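SusD superfamily protein (Parabacteroides distasonis, PDB 3OTN) probably binds carbohydrate or another nutrient at the bacterial outer membrane in the manner of SusD-like glycan-capturing proteins. Local coordinates at residues A[117-122]-A[168-173]; A[124-129]-A[161-166]; A[310-315]-A[338-343]. All blocks are in the same frame, centred on the assembly; numbering follows the deposited sequence.

Interactions 1 and 2 are two levels of one helix pair: both join helix 108-133 to helix 156-172, their centres about 10 Å apart, and R122 of the first touches I163 of the second. Along the chain, the segments of interaction 2 fall between those of interaction 1, as expected of two helices that run back along each other. Interaction 3 follows later in the sequence, on the other side of the chain's centre, its own centre about 39 Å from interaction 1 and 38 Å from interaction 2. It ties strand 308-312 to the start of helix 342-348. This is consistent with a SusD-like fold, in which TPR-like helices are joined to a more irregular region.

Interaction 1. Residues A[117-122]-A[168-173]; sequences EVKFMR and LLEAEQ. With ACT (acetate ion), chain F; EDO (1,2-ethanediol), chain R.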
# COMPACT_ATOMS: atom_id res chain seq x y z
N GLU A 117 12.33 14.06 7.39
CA GLU A 117 12.01 12.62 7.39
C GLU A 117 10.77 12.38 8.30
O GLU A 117 9.88 11.61 7.98
CB GLU A 117 13.19 11.78 7.88
CG GLU A 117 14.44 11.83 6.99
CD GLU A 117 15.62 11.02 7.52
OE1 GLU A 117 15.42 9.89 8.01
OE2 GLU A 117 16.75 11.52 7.45
N VAL A 118 10.77 13.04 9.45
CA VAL A 118 9.73 12.91 10.47
C VAL A 118 8.45 13.54 9.97
O VAL A 118 7.38 12.97 10.16
CB VAL A 118 10.20 13.48 11.84
CG1 VAL A 118 9.05 13.37 12.94
CG2 VAL A 118 11.48 12.73 12.29
N LYS A 119 8.54 14.70 9.30
CA LYS A 119 7.32 15.30 8.78
C LYS A 119 6.73 14.44 7.67
O LYS A 119 5.50 14.30 7.59
CB LYS A 119 7.54 16.72 8.28
CG LYS A 119 7.74 17.73 9.39
CD LYS A 119 8.19 19.05 8.79
CE LYS A 119 8.56 20.07 9.87
NZ LYS A 119 8.87 21.39 9.23
N PHE A 120 7.59 13.88 6.81
CA PHE A 120 7.13 12.91 5.81
C PHE A 120 6.34 11.79 6.50
O PHE A 120 5.25 11.45 6.05
CB PHE A 120 8.29 12.32 4.99
CG PHE A 120 7.93 11.06 4.23
CD1 PHE A 120 7.43 11.12 2.91
CD2 PHE A 120 8.09 9.82 4.81
CE1 PHE A 120 7.10 9.96 2.21
CE2 PHE A 120 7.73 8.65 4.13
CZ PHE A 120 7.26 8.72 2.81
N MSE A 121 6.89 11.26 7.60
CA MSE A 121 6.28 10.10 8.24
C MSE A 121 4.92 10.42 8.86
O MSE A 121 4.00 9.59 8.83
CB MSE A 121 7.22 9.49 9.32
CG MSE A 121 7.16 7.98 9.35
SE MSE A 121 7.96 7.16 7.82
CE MSE A 121 9.75 7.49 8.42
N ARG A 122 4.82 11.59 9.47
CA ARG A 122 3.59 12.00 10.08
C ARG A 122 2.52 12.11 9.01
O ARG A 122 1.41 11.63 9.19
CB ARG A 122 3.78 13.31 10.86
CG ARG A 122 2.49 13.74 11.49
CD ARG A 122 2.65 14.80 12.50
NE ARG A 122 3.07 16.07 11.94
CZ ARG A 122 3.45 17.11 12.66
NH1 ARG A 122 3.45 17.05 13.99
NH2 ARG A 122 3.84 18.22 12.04
N LEU A 168 4.30 17.84 4.06
CA LEU A 168 4.95 17.42 2.82
C LEU A 168 5.54 18.62 2.08
O LEU A 168 6.62 18.53 1.54
CB LEU A 168 3.99 16.62 1.95
CG LEU A 168 3.74 15.21 2.52
CD1 LEU A 168 2.63 14.46 1.81
CD2 LEU A 168 5.02 14.36 2.49
N LEU A 169 4.86 19.77 2.13
CA LEU A 169 5.37 20.95 1.42
C LEU A 169 6.63 21.46 2.11
O LEU A 169 7.55 21.97 1.44
CB LEU A 169 4.32 22.06 1.35
CG LEU A 169 3.09 21.80 0.47
CD1 LEU A 169 2.10 22.97 0.67
CD2 LEU A 169 3.45 21.61 -1.02
N GLU A 170 6.69 21.34 3.43
CA GLU A 170 7.92 21.71 4.15
C GLU A 170 9.01 20.68 3.85
O GLU A 170 10.16 21.07 3.54
CB GLU A 170 7.65 21.83 5.64
CG GLU A 170 6.66 23.01 5.96
CD GLU A 170 6.12 23.02 7.39
OE1 GLU A 170 6.55 22.18 8.22
OE2 GLU A 170 5.26 23.86 7.68
N ALA A 171 8.67 19.38 3.87
CA ALA A 171 9.69 18.35 3.58
C ALA A 171 10.28 18.54 2.16
O ALA A 171 11.49 18.38 1.92
CB ALA A 171 9.10 16.92 3.77
N GLU A 172 9.41 18.92 1.24
CA GLU A 172 9.79 19.23 -0.13
C GLU A 172 10.81 20.40 -0.26
O GLU A 172 11.62 20.45 -1.20
CB GLU A 172 8.50 19.60 -0.88
CG GLU A 172 8.55 19.46 -2.30
CD GLU A 172 7.19 19.62 -2.94
OE1 GLU A 172 6.42 20.59 -2.59
OE2 GLU A 172 6.92 18.79 -3.83
N GLN A 173 10.78 21.33 0.68
CA GLN A 173 11.72 22.47 0.70
C GLN A 173 12.93 22.23 1.59
O GLN A 173 13.60 23.17 1.98
CB GLN A 173 10.98 23.76 1.13
CG GLN A 173 9.88 24.20 0.13
CD GLN A 173 10.41 24.40 -1.31
OE1 GLN A 173 11.54 24.87 -1.52
NE2 GLN A 173 9.60 24.04 -2.29
C ACT F . 11.82 21.07 7.98
O ACT F . 10.88 21.27 7.16
OXT ACT F . 12.72 20.32 7.54
CH3 ACT F . 11.87 21.67 9.37
C1 EDO R . 5.38 18.55 17.21
O1 EDO R . 5.42 18.72 18.62
C2 EDO R . 4.83 19.82 16.57
O2 EDO R . 4.17 19.50 15.33
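K119 and E170 bridge two helices with side chains that cross at roughly a right angle. K119 NZ lies 2.7 Å from E170 OE1, a salt bridge that meets the carboxylate oxygen on its anti side and 33° out of the carboxylate plane. The lysine turns CG away from its own carbonyl carbon (chi1 -73°) and then runs extended, which carries the ammonium across to helix 156-172. An acetate ion, probably from the crystallisation liquor, takes a second, weak hydrogen bond from the same nitrogen. A leucine in place of K119 would probably leave the E170 carboxylate without its mate in this pair and the acetate without its ammonium donor.

On the buried side, F120 and L168 approach at a slant, with L168 CD2 4.1 Å from F120 CD1. L193 of helix 187-202 packs on both residues, and Y251 meets the phenylalanine ring edge-to-face. R122, its chain bent at chi3, forms a salt bridge through NE with D167. A charged pair on the outer side and an apolar one inside is the pattern of an amphipathic helix pair, here in the alpha-helical, TPR-related part of the SusD fold.

Interaction 2. Residues A[124-129]-A[161-166]; sequences LYYFYL and DEIIIP
The Y126 ring carries I163 on one face, the methyl CD1 standing 3.6 Å above the ring plane and displaced toward the rim. This is a CH-pi contact: I163 CD1 is 3.9 Å from the centroid of the Y126 ring and 22° off its normal. The other methyl of the isoleucine, CG2, reaches the same ring lower down, 3.7 Å from Y126 CD2, so both methyls lie on the same side of the ring plane, CG2 nearer the CD2 edge. At the far end of the ring the phenol hydroxyl is hydrogen-bonded to the carbonyl oxygen of I139, which helps fix the ring's position against I163. The F127 ring is approached obliquely by I164.

I164 works closer to the backbone. Its CG1 lies 3.8 Å from Y126 CB, while CD1 continues to the main chain, 3.7 Å from F127 N. CG1 stands opposite the carbonyl carbon (chi1 -61°) and the chain stays extended to CD1, which directs that methyl between the bases of Y126 and F127. V197 of helix 187-202 also touches I164, L193 of that helix touches F127, and I90 of helix 79-100 packs on Y126.

No hydrogen bond joins the two segments, and all four touching residues are buried. The local axes pass 9.3 Å apart with a signed crossing angle of -123°, the second helix carrying a wider pi-type turn at 161-164. This apolar packing of two helices, closer to antiparallel than to parallel, is consistent with the TPR-like helical part of the SusD fold.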
# COMPACT_ATOMS: atom_id res chain seq x y z
N LEU A 124 2.48 10.53 6.20
CA LEU A 124 2.23 9.16 5.75
C LEU A 124 1.21 8.43 6.64
O LEU A 124 0.22 7.86 6.16
CB LEU A 124 3.55 8.37 5.64
CG LEU A 124 3.47 6.92 5.09
CD1 LEU A 124 3.03 6.90 3.63
CD2 LEU A 124 4.76 6.16 5.33
N TYR A 125 1.44 8.49 7.95
CA TYR A 125 0.55 7.81 8.91
C TYR A 125 -0.88 8.38 8.80
O TYR A 125 -1.85 7.61 8.75
CB TYR A 125 1.04 7.96 10.34
CG TYR A 125 2.31 7.17 10.65
CD1 TYR A 125 2.38 5.80 10.39
CD2 TYR A 125 3.38 7.76 11.26
CE1 TYR A 125 3.50 5.07 10.68
CE2 TYR A 125 4.53 7.04 11.55
CZ TYR A 125 4.58 5.70 11.25
OH TYR A 125 5.70 4.98 11.55
N TYR A 126 -0.99 9.71 8.74
CA TYR A 126 -2.27 10.37 8.64
C TYR A 126 -2.97 10.10 7.32
O TYR A 126 -4.19 9.96 7.30
CB TYR A 126 -2.16 11.89 8.85
CG TYR A 126 -2.30 12.28 10.29
CD1 TYR A 126 -3.53 12.12 10.96
CD2 TYR A 126 -1.23 12.81 10.99
CE1 TYR A 126 -3.67 12.49 12.29
CE2 TYR A 126 -1.36 13.20 12.31
CZ TYR A 126 -2.56 13.02 12.98
OH TYR A 126 -2.65 13.38 14.32
N PHE A 127 -2.21 10.01 6.23
CA PHE A 127 -2.79 9.72 4.91
C PHE A 127 -3.41 8.33 4.90
O PHE A 127 -4.45 8.16 4.28
CB PHE A 127 -1.71 9.88 3.82
CG PHE A 127 -2.22 9.78 2.40
CD1 PHE A 127 -3.33 10.50 1.99
CD2 PHE A 127 -1.53 9.03 1.47
CE1 PHE A 127 -3.76 10.44 0.65
CE2 PHE A 127 -1.93 8.97 0.14
CZ PHE A 127 -3.06 9.65 -0.26
N TYR A 128 -2.80 7.34 5.56
CA TYR A 128 -3.43 6.02 5.70
C TYR A 128 -4.68 6.14 6.59
O TYR A 128 -5.76 5.70 6.19
CB TYR A 128 -2.47 4.96 6.23
CG TYR A 128 -1.62 4.40 5.16
CD1 TYR A 128 -0.56 5.13 4.63
CD2 TYR A 128 -1.93 3.17 4.58
CE1 TYR A 128 0.23 4.62 3.58
CE2 TYR A 128 -1.15 2.64 3.55
CZ TYR A 128 -0.08 3.36 3.05
OH TYR A 128 0.68 2.80 2.05
N LEU A 129 -4.54 6.80 7.75
CA LEU A 129 -5.69 6.96 8.66
C LEU A 129 -6.92 7.60 8.00
O LEU A 129 -8.06 7.08 8.13
CB LEU A 129 -5.30 7.75 9.89
CG LEU A 129 -4.46 7.03 10.92
CD1 LEU A 129 -4.00 8.11 11.93
CD2 LEU A 129 -5.28 5.94 11.64
N ASP A 161 -5.41 19.58 5.06
CA ASP A 161 -4.99 20.99 4.92
C ASP A 161 -4.04 21.46 6.02
O ASP A 161 -3.23 22.36 5.79
CB ASP A 161 -6.20 21.94 4.93
CG ASP A 161 -7.10 21.79 3.72
OD1 ASP A 161 -6.71 21.16 2.73
OD2 ASP A 161 -8.21 22.33 3.78
N GLU A 162 -4.19 20.92 7.23
CA GLU A 162 -3.40 21.35 8.38
C GLU A 162 -2.22 20.47 8.71
O GLU A 162 -1.23 20.95 9.28
CB GLU A 162 -4.30 21.50 9.63
CG GLU A 162 -5.36 22.59 9.48
CD GLU A 162 -6.37 22.68 10.63
OE1 GLU A 162 -5.97 22.49 11.80
OE2 GLU A 162 -7.56 22.97 10.34
N ILE A 163 -2.28 19.19 8.37
CA ILE A 163 -1.20 18.27 8.71
C ILE A 163 -0.50 17.73 7.47
O ILE A 163 0.66 18.02 7.23
CB ILE A 163 -1.65 17.09 9.60
CG1 ILE A 163 -2.38 17.62 10.84
CG2 ILE A 163 -0.39 16.23 10.01
CD1 ILE A 163 -2.79 16.50 11.84
N ILE A 164 -1.22 16.93 6.69
CA ILE A 164 -0.60 16.17 5.62
C ILE A 164 0.11 17.07 4.60
O ILE A 164 1.29 16.90 4.34
CB ILE A 164 -1.61 15.26 4.93
CG1 ILE A 164 -2.22 14.24 5.91
CG2 ILE A 164 -0.99 14.53 3.73
CD1 ILE A 164 -3.37 13.40 5.30
N ILE A 165 -0.62 18.03 4.03
CA ILE A 165 -0.06 18.87 2.97
C ILE A 165 1.06 19.79 3.49
O ILE A 165 2.15 19.80 2.90
CB ILE A 165 -1.14 19.59 2.16
CG1 ILE A 165 -1.95 18.53 1.37
CG2 ILE A 165 -0.55 20.65 1.25
CD1 ILE A 165 -3.32 19.07 0.82
N PRO A 166 0.81 20.52 4.59
CA PRO A 166 1.92 21.37 5.07
C PRO A 166 3.18 20.59 5.45
O PRO A 166 4.28 21.06 5.18
CB PRO A 166 1.33 22.09 6.29
CG PRO A 166 -0.13 22.06 6.09
CD PRO A 166 -0.44 20.78 5.34

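Interaction 3. Residues A[310-315]-A[338-343]; sequences TNYKGH and KFFDQV. With EDO (1,2-ethanediol), chain O.
Y312 and F340 meet where strand 308-312 faces the loop leading into helix 342-348, the closest pair of CA atoms, those of Y312 and Q342, being 11.4 Å apart, a gap that side chains rather than main chains span. F340 is the centre of an inverse gamma turn, and D341 follows as the N-cap of the helix, its OD1 accepting from the backbone N of A344. The strand is the middle one of a three-stranded antiparallel sheet, between 329-331 and 334-336.

The two aromatic side chains come from opposite directions. F340 CZ sits over one face of the Y312 ring, offset toward the rim and 3.4 Å from Y312 CZ. The ring planes are at 57°, an oblique pair that is neither a stack nor edge-to-face, and the Y312 hydroxyl lies at the edge of the F340 ring. With CG set opposite the backbone N (chi1 -166°), the phenylalanine side chain projects toward the tyrosine, while L269 and V345 touch it from beyond the two segments.

Polar contacts gather at the Y312 hydroxyl. D346 of helix 342-348 is hydrogen-bonded to it through OD1, tying the strand to the helix a second time. From the first turn of that helix, the extended Q342 side chain brings NE2 to 3.2 Å from Y312 OH, an almost straight bond with an N-H...O angle of 175° and the oxygen lying in the amide plane.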
# COMPACT_ATOMS: atom_id res chain seq x y z
N THR A 310 -0.06 -22.09 -10.36
CA THR A 310 -1.09 -23.14 -10.30
C THR A 310 -0.51 -24.53 -10.01
O THR A 310 -1.26 -25.47 -9.82
CB THR A 310 -1.83 -23.23 -11.65
OG1 THR A 310 -0.89 -23.59 -12.66
CG2 THR A 310 -2.49 -21.93 -12.03
N ASN A 311 0.81 -24.66 -10.04
CA ASN A 311 1.47 -25.88 -9.63
C ASN A 311 2.83 -25.57 -8.97
O ASN A 311 3.41 -24.50 -9.16
CB ASN A 311 1.63 -26.81 -10.85
CG ASN A 311 2.65 -26.30 -11.86
OD1 ASN A 311 3.82 -26.16 -11.55
ND2 ASN A 311 2.19 -26.02 -13.07
N TYR A 312 3.30 -26.52 -8.17
CA TYR A 312 4.62 -26.42 -7.53
C TYR A 312 5.06 -27.84 -7.19
O TYR A 312 4.62 -28.78 -7.85
CB TYR A 312 4.62 -25.44 -6.33
CG TYR A 312 5.96 -24.77 -6.10
CD1 TYR A 312 6.45 -23.81 -6.99
CD2 TYR A 312 6.76 -25.12 -5.00
CE1 TYR A 312 7.73 -23.22 -6.80
CE2 TYR A 312 8.02 -24.53 -4.82
CZ TYR A 312 8.49 -23.59 -5.71
OH TYR A 312 9.73 -23.04 -5.50
N LYS A 313 6.05 -28.01 -6.34
CA LYS A 313 6.44 -29.34 -5.86
C LYS A 313 6.31 -29.33 -4.35
O LYS A 313 6.46 -28.28 -3.72
CB LYS A 313 7.88 -29.65 -6.26
CG LYS A 313 8.18 -29.53 -7.77
CD LYS A 313 9.54 -30.17 -8.16
CE LYS A 313 9.97 -29.76 -9.57
NZ LYS A 313 11.16 -30.51 -10.06
N GLY A 314 6.03 -30.49 -3.78
CA GLY A 314 6.02 -30.64 -2.33
C GLY A 314 7.43 -30.46 -1.79
O GLY A 314 8.39 -30.88 -2.41
N HIS A 315 7.54 -29.83 -0.63
CA HIS A 315 8.86 -29.58 -0.05
C HIS A 315 9.37 -30.91 0.57
O HIS A 315 8.57 -31.63 1.16
CB HIS A 315 8.77 -28.49 1.01
CG HIS A 315 10.10 -28.04 1.52
ND1 HIS A 315 10.74 -28.66 2.57
CD2 HIS A 315 10.91 -27.03 1.12
CE1 HIS A 315 11.89 -28.05 2.81
NE2 HIS A 315 12.02 -27.06 1.94
N LYS A 338 3.33 -13.38 -7.18
CA LYS A 338 3.99 -12.05 -7.30
C LYS A 338 5.07 -11.77 -6.24
O LYS A 338 6.11 -11.13 -6.52
CB LYS A 338 2.90 -10.99 -7.28
CG LYS A 338 3.27 -9.63 -7.69
CD LYS A 338 1.99 -8.81 -7.91
CE LYS A 338 2.33 -7.38 -8.12
NZ LYS A 338 1.19 -6.55 -8.56
N PHE A 339 4.88 -12.33 -5.05
CA PHE A 339 5.75 -12.09 -3.90
C PHE A 339 6.45 -13.36 -3.40
O PHE A 339 6.84 -13.43 -2.26
CB PHE A 339 4.91 -11.48 -2.78
CG PHE A 339 4.07 -10.31 -3.25
CD1 PHE A 339 4.68 -9.17 -3.76
CD2 PHE A 339 2.68 -10.35 -3.19
CE1 PHE A 339 3.91 -8.07 -4.17
CE2 PHE A 339 1.91 -9.26 -3.61
CZ PHE A 339 2.54 -8.12 -4.09
N PHE A 340 6.67 -14.31 -4.30
CA PHE A 340 7.24 -15.62 -3.97
C PHE A 340 8.79 -15.55 -3.87
O PHE A 340 9.54 -15.76 -4.84
CB PHE A 340 6.74 -16.62 -5.01
CG PHE A 340 6.96 -18.07 -4.66
CD1 PHE A 340 8.18 -18.71 -4.92
CD2 PHE A 340 5.89 -18.84 -4.20
CE1 PHE A 340 8.34 -20.08 -4.65
CE2 PHE A 340 6.05 -20.16 -3.91
CZ PHE A 340 7.27 -20.80 -4.15
N ASP A 341 9.24 -15.20 -2.68
CA ASP A 341 10.65 -15.22 -2.28
C ASP A 341 11.06 -16.68 -2.27
O ASP A 341 10.86 -17.41 -1.29
CB ASP A 341 10.82 -14.52 -0.91
CG ASP A 341 12.27 -14.52 -0.39
OD1 ASP A 341 13.17 -15.20 -0.94
OD2 ASP A 341 12.49 -13.85 0.64
N GLN A 342 11.64 -17.11 -3.39
CA GLN A 342 11.90 -18.50 -3.65
C GLN A 342 12.91 -19.12 -2.68
O GLN A 342 12.72 -20.26 -2.25
CB GLN A 342 12.36 -18.70 -5.08
CG GLN A 342 12.42 -20.17 -5.47
CD GLN A 342 12.38 -20.37 -6.97
OE1 GLN A 342 13.06 -19.65 -7.72
NE2 GLN A 342 11.56 -21.34 -7.43
N VAL A 343 13.95 -18.38 -2.32
CA VAL A 343 14.89 -18.84 -1.30
C VAL A 343 14.18 -19.07 0.04
O VAL A 343 14.41 -20.06 0.71
CB VAL A 343 16.11 -17.87 -1.15
CG1 VAL A 343 16.95 -18.26 0.07
CG2 VAL A 343 16.98 -17.94 -2.45
C1 EDO O . -1.49 -27.45 -13.37
O1 EDO O . -0.53 -26.46 -13.72
C2 EDO O . -2.75 -27.26 -14.23
O2 EDO O . -3.44 -26.09 -13.79